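PDB 3EVT: phosphoglycerate dehydrogenase from Lactobacillus plantarum, which probably catalyses the NAD-dependent oxidation of 3-phospho-D-glycerate to 3-phosphooxypyruvate, the step that opens serine biosynthesis. Local coordinates for residues Ala105-Trp117 and Leu128-Leu140. Residues are numbered along the deposited sequence; the frame is centred on the assembly and turned at random.
Sequences AMLSVVRGYHAAW and LPMTTSTLTGQQL
Val110, the last residue of helix 93-110, and Arg111 just after it hold the backbone N and O of Ser133. Ser133 N donates to Val110 O (3.0 Å), and Ser133 O receives NH1 of Arg111 at 2.7 Å in a nearly straight bond. The carbonyl oxygen lies in the guanidinium plane, yet NH1 stands above the plane of the carbonyl. Bends at chi2 and chi3 (-55° and -57°) fold the Arg111 chain back, bringing NH1 to the loop although its CB points away, while the methyl of Thr134 covers one guanidinium face. NE is hydrogen-bonded to Ser101 OG of the second subunit, so an alanine here would probably leave Ser133 O without this donor and cost the dimer interface a bond. Val110 lays CB against Ser133 OG and turns CG2 to Leu135 CD2. Leu135 crosses Leu107 at about a right angle, its CD1 3.6 Å from Leu107 CG, and sets CD2 against Met106 CB. Beyond the helix end, Met130 CG presses tightly on Ala115 CB (3.4 Å), and Leu128 sets CD2 on Ala116 CA (3.9 Å) and CD1 near Gly112 O. Gly112, with positive phi in a Schellman motif, ends the first helix and stands at the N-cap of the next. The loop runs back along the two helices, opposite in chain direction, and leads into strand 139-143, the first strand of the Rossmann-type NAD-binding domain of D-2-hydroxyacid dehydrogenases.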
ATOM      1  N   ALA A 105      -8.968   4.172   4.410  1.00 37.60           N
ATOM      2  CA  ALA A 105      -9.942   5.212   4.236  1.00 37.67           C
ATOM      3  C   ALA A 105      -9.825   5.788   2.816  1.00 38.06           C
ATOM      4  O   ALA A 105     -10.831   6.017   2.147  1.00 39.48           O
ATOM      5  CB  ALA A 105      -9.729   6.299   5.309  1.00 37.14           C
ATOM      6  N   MET A 106      -8.592   6.032   2.377  1.00 38.52           N
ATOM      7  CA  MET A 106      -8.318   6.709   1.123  1.00 38.91           C
ATOM      8  C   MET A 106      -8.662   5.791  -0.034  1.00 39.27           C
ATOM      9  O   MET A 106      -9.319   6.209  -0.986  1.00 40.56           O
ATOM     10  CB  MET A 106      -6.821   7.160   1.020  1.00 38.87           C
ATOM     11  CG  MET A 106      -6.341   8.284   1.989  1.00 36.42           C
ATOM     12  SD  MET A 106      -4.661   8.948   1.641  1.00 30.33           S
ATOM     13  CE  MET A 106      -3.634   7.541   1.909  1.00 36.81           C
ATOM     14  N   LEU A 107      -8.195   4.547   0.021  1.00 39.41           N
ATOM     15  CA  LEU A 107      -8.494   3.542  -1.040  1.00 38.99           C
ATOM     16  C   LEU A 107      -9.965   3.170  -1.168  1.00 39.29           C
ATOM     17  O   LEU A 107     -10.508   3.050  -2.282  1.00 38.11           O
ATOM     18  CB  LEU A 107      -7.671   2.272  -0.828  1.00 39.28           C
ATOM     19  CG  LEU A 107      -6.219   2.454  -1.258  1.00 38.68           C
ATOM     20  CD1 LEU A 107      -5.253   1.408  -0.543  1.00 36.73           C
ATOM     21  CD2 LEU A 107      -6.133   2.378  -2.772  1.00 35.15           C
ATOM     22  N   SER A 108     -10.649   2.993  -0.047  1.00 39.80           N
ATOM     23  CA  SER A 108     -12.037   2.619  -0.187  1.00 42.34           C
ATOM     24  C   SER A 108     -12.867   3.707  -0.837  1.00 41.84           C
ATOM     25  O   SER A 108     -13.787   3.388  -1.555  1.00 42.42           O
ATOM     26  CB  SER A 108     -12.664   2.177   1.122  1.00 43.53           C
ATOM     27  OG  SER A 108     -12.821   3.247   1.990  1.00 48.16           O
ATOM     28  N   VAL A 109     -12.498   4.974  -0.620  1.00 41.75           N
ATOM     29  CA  VAL A 109     -13.070   6.110  -1.338  1.00 40.95           C
ATOM     30  C   VAL A 109     -12.672   6.174  -2.800  1.00 40.33           C
ATOM     31  O   VAL A 109     -13.548   6.037  -3.620  1.00 39.71           O
ATOM     32  CB  VAL A 109     -12.804   7.446  -0.637  1.00 41.52           C
ATOM     33  CG1 VAL A 109     -13.020   8.657  -1.627  1.00 41.13           C
ATOM     34  CG2 VAL A 109     -13.717   7.552   0.596  1.00 41.85           C
ATOM     35  N   VAL A 110     -11.380   6.314  -3.139  1.00 40.19           N
ATOM     36  CA  VAL A 110     -11.013   6.532  -4.555  1.00 40.72           C
ATOM     37  C   VAL A 110     -11.207   5.309  -5.441  1.00 41.04           C
ATOM     38  O   VAL A 110     -11.421   5.455  -6.646  1.00 41.77           O
ATOM     39  CB  VAL A 110      -9.586   7.111  -4.794  1.00 39.76           C
ATOM     40  CG1 VAL A 110      -9.422   8.391  -4.058  1.00 39.13           C
ATOM     41  CG2 VAL A 110      -8.502   6.079  -4.418  1.00 40.12           C
ATOM     42  N   ARG A 111     -11.111   4.101  -4.874  1.00 41.07           N
ATOM     43  CA  ARG A 111     -11.380   2.888  -5.696  1.00 40.22           C
ATOM     44  C   ARG A 111     -12.852   2.521  -5.728  1.00 40.22           C
ATOM     45  O   ARG A 111     -13.249   1.546  -6.394  1.00 39.91           O
ATOM     46  CB  ARG A 111     -10.486   1.697  -5.307  1.00 40.07           C
ATOM     47  CG  ARG A 111      -8.975   2.056  -5.276  1.00 38.98           C
ATOM     48  CD  ARG A 111      -8.514   2.653  -6.632  1.00 34.12           C
ATOM     49  NE  ARG A 111      -8.770   1.766  -7.737  1.00 36.91           N
ATOM     50  CZ  ARG A 111      -9.017   2.191  -8.978  1.00 42.27           C
ATOM     51  NH1 ARG A 111      -9.059   3.498  -9.250  1.00 38.25           N
ATOM     52  NH2 ARG A 111      -9.222   1.310  -9.949  1.00 42.05           N
ATOM     53  N   GLY A 112     -13.675   3.345  -5.069  1.00 40.28           N
ATOM     54  CA  GLY A 112     -15.129   3.237  -5.250  1.00 39.18           C
ATOM     55  C   GLY A 112     -15.877   2.266  -4.355  1.00 40.29           C
ATOM     56  O   GLY A 112     -17.086   2.006  -4.579  1.00 39.74           O
ATOM     57  N   TYR A 113     -15.216   1.739  -3.318  1.00 39.09           N
ATOM     58  CA  TYR A 113     -15.863   0.798  -2.413  1.00 38.41           C
ATOM     59  C   TYR A 113     -16.942   1.467  -1.627  1.00 39.05           C
ATOM     60  O   TYR A 113     -18.021   0.921  -1.504  1.00 40.96           O
ATOM     61  CB  TYR A 113     -14.826   0.016  -1.552  1.00 38.53           C
ATOM     62  CG  TYR A 113     -14.340  -1.195  -2.352  1.00 39.11           C
ATOM     63  CD1 TYR A 113     -13.259  -1.090  -3.221  1.00 38.11           C
ATOM     64  CD2 TYR A 113     -15.053  -2.393  -2.324  1.00 39.80           C
ATOM     65  CE1 TYR A 113     -12.899  -2.115  -3.980  1.00 41.06           C
ATOM     66  CE2 TYR A 113     -14.695  -3.426  -3.069  1.00 41.50           C
ATOM     67  CZ  TYR A 113     -13.632  -3.290  -3.920  1.00 43.24           C
ATOM     68  OH  TYR A 113     -13.276  -4.365  -4.700  1.00 42.45           O
ATOM     69  N   HIS A 114     -16.711   2.685  -1.147  1.00 39.22           N
ATOM     70  CA  HIS A 114     -17.742   3.359  -0.398  1.00 40.82           C
ATOM     71  C   HIS A 114     -18.940   3.668  -1.312  1.00 40.63           C
ATOM     72  O   HIS A 114     -20.101   3.361  -0.965  1.00 41.06           O
ATOM     73  CB  HIS A 114     -17.212   4.653   0.225  1.00 40.80           C
ATOM     74  CG  HIS A 114     -18.256   5.419   0.960  1.00 44.03           C
ATOM     75  ND1 HIS A 114     -18.868   4.929   2.095  1.00 43.50           N
ATOM     76  CD2 HIS A 114     -18.831   6.623   0.704  1.00 44.63           C
ATOM     77  CE1 HIS A 114     -19.760   5.809   2.521  1.00 47.42           C
ATOM     78  NE2 HIS A 114     -19.751   6.850   1.699  1.00 45.02           N
ATOM     79  N   ALA A 115     -18.691   4.286  -2.468  1.00 40.10           N
ATOM     80  CA  ALA A 115     -19.793   4.474  -3.426  1.00 39.75           C
ATOM     81  C   ALA A 115     -20.464   3.161  -3.852  1.00 39.61           C
ATOM     82  O   ALA A 115     -21.687   3.115  -3.997  1.00 39.87           O
ATOM     83  CB  ALA A 115     -19.334   5.285  -4.689  1.00 39.53           C
ATOM     84  N   ALA A 116     -19.681   2.112  -4.117  1.00 40.61           N
ATOM     85  CA  ALA A 116     -20.249   0.790  -4.467  1.00 40.49           C
ATOM     86  C   ALA A 116     -21.181   0.251  -3.409  1.00 41.12           C
ATOM     87  O   ALA A 116     -22.203  -0.332  -3.739  1.00 41.52           O
ATOM     88  CB  ALA A 116     -19.193  -0.222  -4.771  1.00 40.64           C
ATOM     89  N   TRP A 117     -20.838   0.446  -2.147  1.00 41.91           N
ATOM     90  CA  TRP A 117     -21.717   0.034  -1.055  1.00 43.00           C
ATOM     91  C   TRP A 117     -23.031   0.802  -1.013  1.00 43.40           C
ATOM     92  O   TRP A 117     -24.083   0.195  -0.869  1.00 44.14           O
ATOM     93  CB  TRP A 117     -21.024   0.062   0.324  1.00 42.25           C
ATOM     94  CG  TRP A 117     -21.884  -0.671   1.290  1.00 45.31           C
ATOM     95  CD1 TRP A 117     -22.697  -0.123   2.246  1.00 43.82           C
ATOM     96  CD2 TRP A 117     -22.134  -2.099   1.317  1.00 45.05           C
ATOM     97  NE1 TRP A 117     -23.396  -1.120   2.879  1.00 44.68           N
ATOM     98  CE2 TRP A 117     -23.073  -2.333   2.334  1.00 44.51           C
ATOM     99  CE3 TRP A 117     -21.640  -3.199   0.577  1.00 45.94           C
ATOM    100  CZ2 TRP A 117     -23.520  -3.623   2.659  1.00 48.29           C
ATOM    101  CZ3 TRP A 117     -22.084  -4.476   0.893  1.00 46.43           C
ATOM    102  CH2 TRP A 117     -23.017  -4.683   1.919  1.00 47.44           C
ATOM    103  N   LEU A 128     -21.322   3.392 -11.165  1.00 51.10           N
ATOM    104  CA  LEU A 128     -21.327   4.275  -9.990  1.00 51.83           C
ATOM    105  C   LEU A 128     -21.516   5.727 -10.397  1.00 52.19           C
ATOM    106  O   LEU A 128     -21.116   6.148 -11.476  1.00 52.39           O
ATOM    107  CB  LEU A 128     -20.015   4.106  -9.202  1.00 51.37           C
ATOM    108  CG  LEU A 128     -19.785   2.660  -8.735  1.00 50.54           C
ATOM    109  CD1 LEU A 128     -18.575   2.550  -7.832  1.00 47.64           C
ATOM    110  CD2 LEU A 128     -21.073   2.127  -8.016  1.00 52.72           C
ATOM    111  N   PRO A 129     -22.119   6.513  -9.520  1.00 53.02           N
ATOM    112  CA  PRO A 129     -22.266   7.926  -9.865  1.00 53.38           C
ATOM    113  C   PRO A 129     -20.942   8.674  -9.739  1.00 54.22           C
ATOM    114  O   PRO A 129     -20.944   9.871  -9.598  1.00 54.89           O
ATOM    115  CB  PRO A 129     -23.246   8.457  -8.817  1.00 53.62           C
ATOM    116  CG  PRO A 129     -23.330   7.406  -7.747  1.00 53.18           C
ATOM    117  CD  PRO A 129     -22.643   6.165  -8.186  1.00 52.79           C
ATOM    118  N   MET A 130     -19.807   7.988  -9.799  1.00 54.08           N
ATOM    119  CA  MET A 130     -18.588   8.666  -9.447  1.00 53.22           C
ATOM    120  C   MET A 130     -17.521   8.171 -10.386  1.00 53.71           C
ATOM    121  O   MET A 130     -17.686   7.133 -11.018  1.00 54.13           O
ATOM    122  CB  MET A 130     -18.251   8.442  -7.939  1.00 53.13           C
ATOM    123  CG  MET A 130     -18.175   6.974  -7.443  1.00 50.68           C
ATOM    124  SD  MET A 130     -16.601   6.110  -7.799  1.00 46.21           S
ATOM    125  CE  MET A 130     -15.605   7.019  -6.576  1.00 46.45           C
ATOM    126  N   THR A 131     -16.433   8.930 -10.505  1.00 53.83           N
ATOM    127  CA  THR A 131     -15.253   8.468 -11.202  1.00 53.49           C
ATOM    128  C   THR A 131     -14.204   8.026 -10.177  1.00 52.34           C
ATOM    129  O   THR A 131     -13.842   8.793  -9.299  1.00 52.71           O
ATOM    130  CB  THR A 131     -14.642   9.630 -11.989  1.00 54.21           C
ATOM    131  OG1 THR A 131     -15.618  10.118 -12.911  1.00 56.55           O
ATOM    132  CG2 THR A 131     -13.352   9.206 -12.751  1.00 55.13           C
ATOM    133  N   THR A 132     -13.723   6.799 -10.303  1.00 50.88           N
ATOM    134  CA  THR A 132     -12.610   6.313  -9.508  1.00 49.66           C
ATOM    135  C   THR A 132     -11.305   7.032  -9.857  1.00 49.27           C
ATOM    136  O   THR A 132     -11.150   7.617 -10.953  1.00 49.93           O
ATOM    137  CB  THR A 132     -12.359   4.808  -9.767  1.00 49.74           C
ATOM    138  OG1 THR A 132     -12.374   4.542 -11.173  1.00 49.37           O
ATOM    139  CG2 THR A 132     -13.392   3.933  -9.079  1.00 49.34           C
ATOM    140  N   SER A 133     -10.338   6.944  -8.953  1.00 47.61           N
ATOM    141  CA  SER A 133      -9.013   7.485  -9.211  1.00 45.82           C
ATOM    142  C   SER A 133      -8.040   6.605  -8.426  1.00 44.25           C
ATOM    143  O   SER A 133      -8.473   5.689  -7.719  1.00 42.67           O
ATOM    144  CB  SER A 133      -8.980   8.972  -8.792  1.00 46.11           C
ATOM    145  OG  SER A 133      -9.403   9.148  -7.424  1.00 47.95           O
ATOM    146  N   THR A 134      -6.739   6.835  -8.569  1.00 42.94           N
ATOM    147  CA  THR A 134      -5.755   6.018  -7.872  1.00 43.12           C
ATOM    148  C   THR A 134      -4.998   6.882  -6.861  1.00 43.41           C
ATOM    149  O   THR A 134      -4.904   8.111  -7.055  1.00 42.42           O
ATOM    150  CB  THR A 134      -4.712   5.390  -8.861  1.00 43.52           C
ATOM    151  OG1 THR A 134      -4.097   6.421  -9.600  1.00 42.43           O
ATOM    152  CG2 THR A 134      -5.369   4.392  -9.868  1.00 45.32           C
ATOM    153  N   LEU A 135      -4.447   6.264  -5.820  1.00 42.47           N
ATOM    154  CA  LEU A 135      -3.484   6.961  -4.975  1.00 43.66           C
ATOM    155  C   LEU A 135      -2.203   7.348  -5.736  1.00 44.29           C
ATOM    156  O   LEU A 135      -1.636   8.435  -5.542  1.00 43.51           O
ATOM    157  CB  LEU A 135      -3.131   6.125  -3.738  1.00 43.24           C
ATOM    158  CG  LEU A 135      -4.338   5.797  -2.821  1.00 41.03           C
ATOM    159  CD1 LEU A 135      -3.880   5.116  -1.572  1.00 42.29           C
ATOM    160  CD2 LEU A 135      -5.085   7.017  -2.487  1.00 37.33           C
ATOM    161  N   THR A 136      -1.747   6.452  -6.606  1.00 44.29           N
ATOM    162  CA  THR A 136      -0.519   6.727  -7.335  1.00 44.58           C
ATOM    163  C   THR A 136      -0.668   8.078  -8.043  1.00 45.07           C
ATOM    164  O   THR A 136      -1.692   8.370  -8.661  1.00 44.65           O
ATOM    165  CB  THR A 136      -0.125   5.612  -8.296  1.00 44.54           C
ATOM    166  OG1 THR A 136       1.181   5.887  -8.844  1.00 44.28           O
ATOM    167  CG2 THR A 136      -1.157   5.448  -9.413  1.00 44.67           C
ATOM    168  N   GLY A 137       0.310   8.945  -7.853  1.00 45.08           N
ATOM    169  CA  GLY A 137       0.250  10.216  -8.550  1.00 46.52           C
ATOM    170  C   GLY A 137      -0.413  11.344  -7.770  1.00 46.78           C
ATOM    171  O   GLY A 137      -0.360  12.460  -8.225  1.00 48.04           O
ATOM    172  N   GLN A 138      -1.041  11.069  -6.618  1.00 46.62           N
ATOM    173  CA  GLN A 138      -1.740  12.122  -5.854  1.00 46.42           C
ATOM    174  C   GLN A 138      -0.897  12.667  -4.679  1.00 46.54           C
ATOM    175  O   GLN A 138       0.183  12.109  -4.343  1.00 45.51           O
ATOM    176  CB  GLN A 138      -3.164  11.672  -5.427  1.00 46.29           C
ATOM    177  CG  GLN A 138      -4.053  11.160  -6.577  1.00 47.21           C
ATOM    178  CD  GLN A 138      -5.590  11.268  -6.288  1.00 52.63           C
ATOM    179  OE1 GLN A 138      -6.071  12.338  -5.882  1.00 53.71           O
ATOM    180  NE2 GLN A 138      -6.358  10.154  -6.503  1.00 50.15           N
ATOM    181  N   GLN A 139      -1.340  13.799  -4.119  1.00 46.18           N
ATOM    182  CA  GLN A 139      -0.614  14.464  -3.037  1.00 46.59           C
ATOM    183  C   GLN A 139      -1.268  14.200  -1.710  1.00 44.72           C
ATOM    184  O   GLN A 139      -2.458  14.421  -1.522  1.00 45.18           O
ATOM    185  CB  GLN A 139      -0.578  15.983  -3.181  1.00 47.56           C
ATOM    186  CG  GLN A 139      -0.282  16.480  -4.535  1.00 54.35           C
ATOM    187  CD  GLN A 139       1.189  16.646  -4.738  1.00 60.43           C
ATOM    188  OE1 GLN A 139       1.690  16.587  -5.877  1.00 62.51           O
ATOM    189  NE2 GLN A 139       1.913  16.839  -3.628  1.00 62.97           N
ATOM    190  N   LEU A 140      -0.458  13.743  -0.781  1.00 44.84           N
ATOM    191  CA  LEU A 140      -0.854  13.529   0.590  1.00 43.80           C
ATOM    192  C   LEU A 140      -0.135  14.585   1.466  1.00 44.03           C
ATOM    193  O   LEU A 140       1.079  14.638   1.515  1.00 43.70           O
ATOM    194  CB  LEU A 140      -0.429  12.121   0.995  1.00 42.71           C
ATOM    195  CG  LEU A 140      -0.612  11.723   2.457  1.00 41.01           C
ATOM    196  CD1 LEU A 140      -2.078  11.887   2.816  1.00 38.99           C
ATOM    197  CD2 LEU A 140      -0.134  10.283   2.759  1.00 34.91           C
TER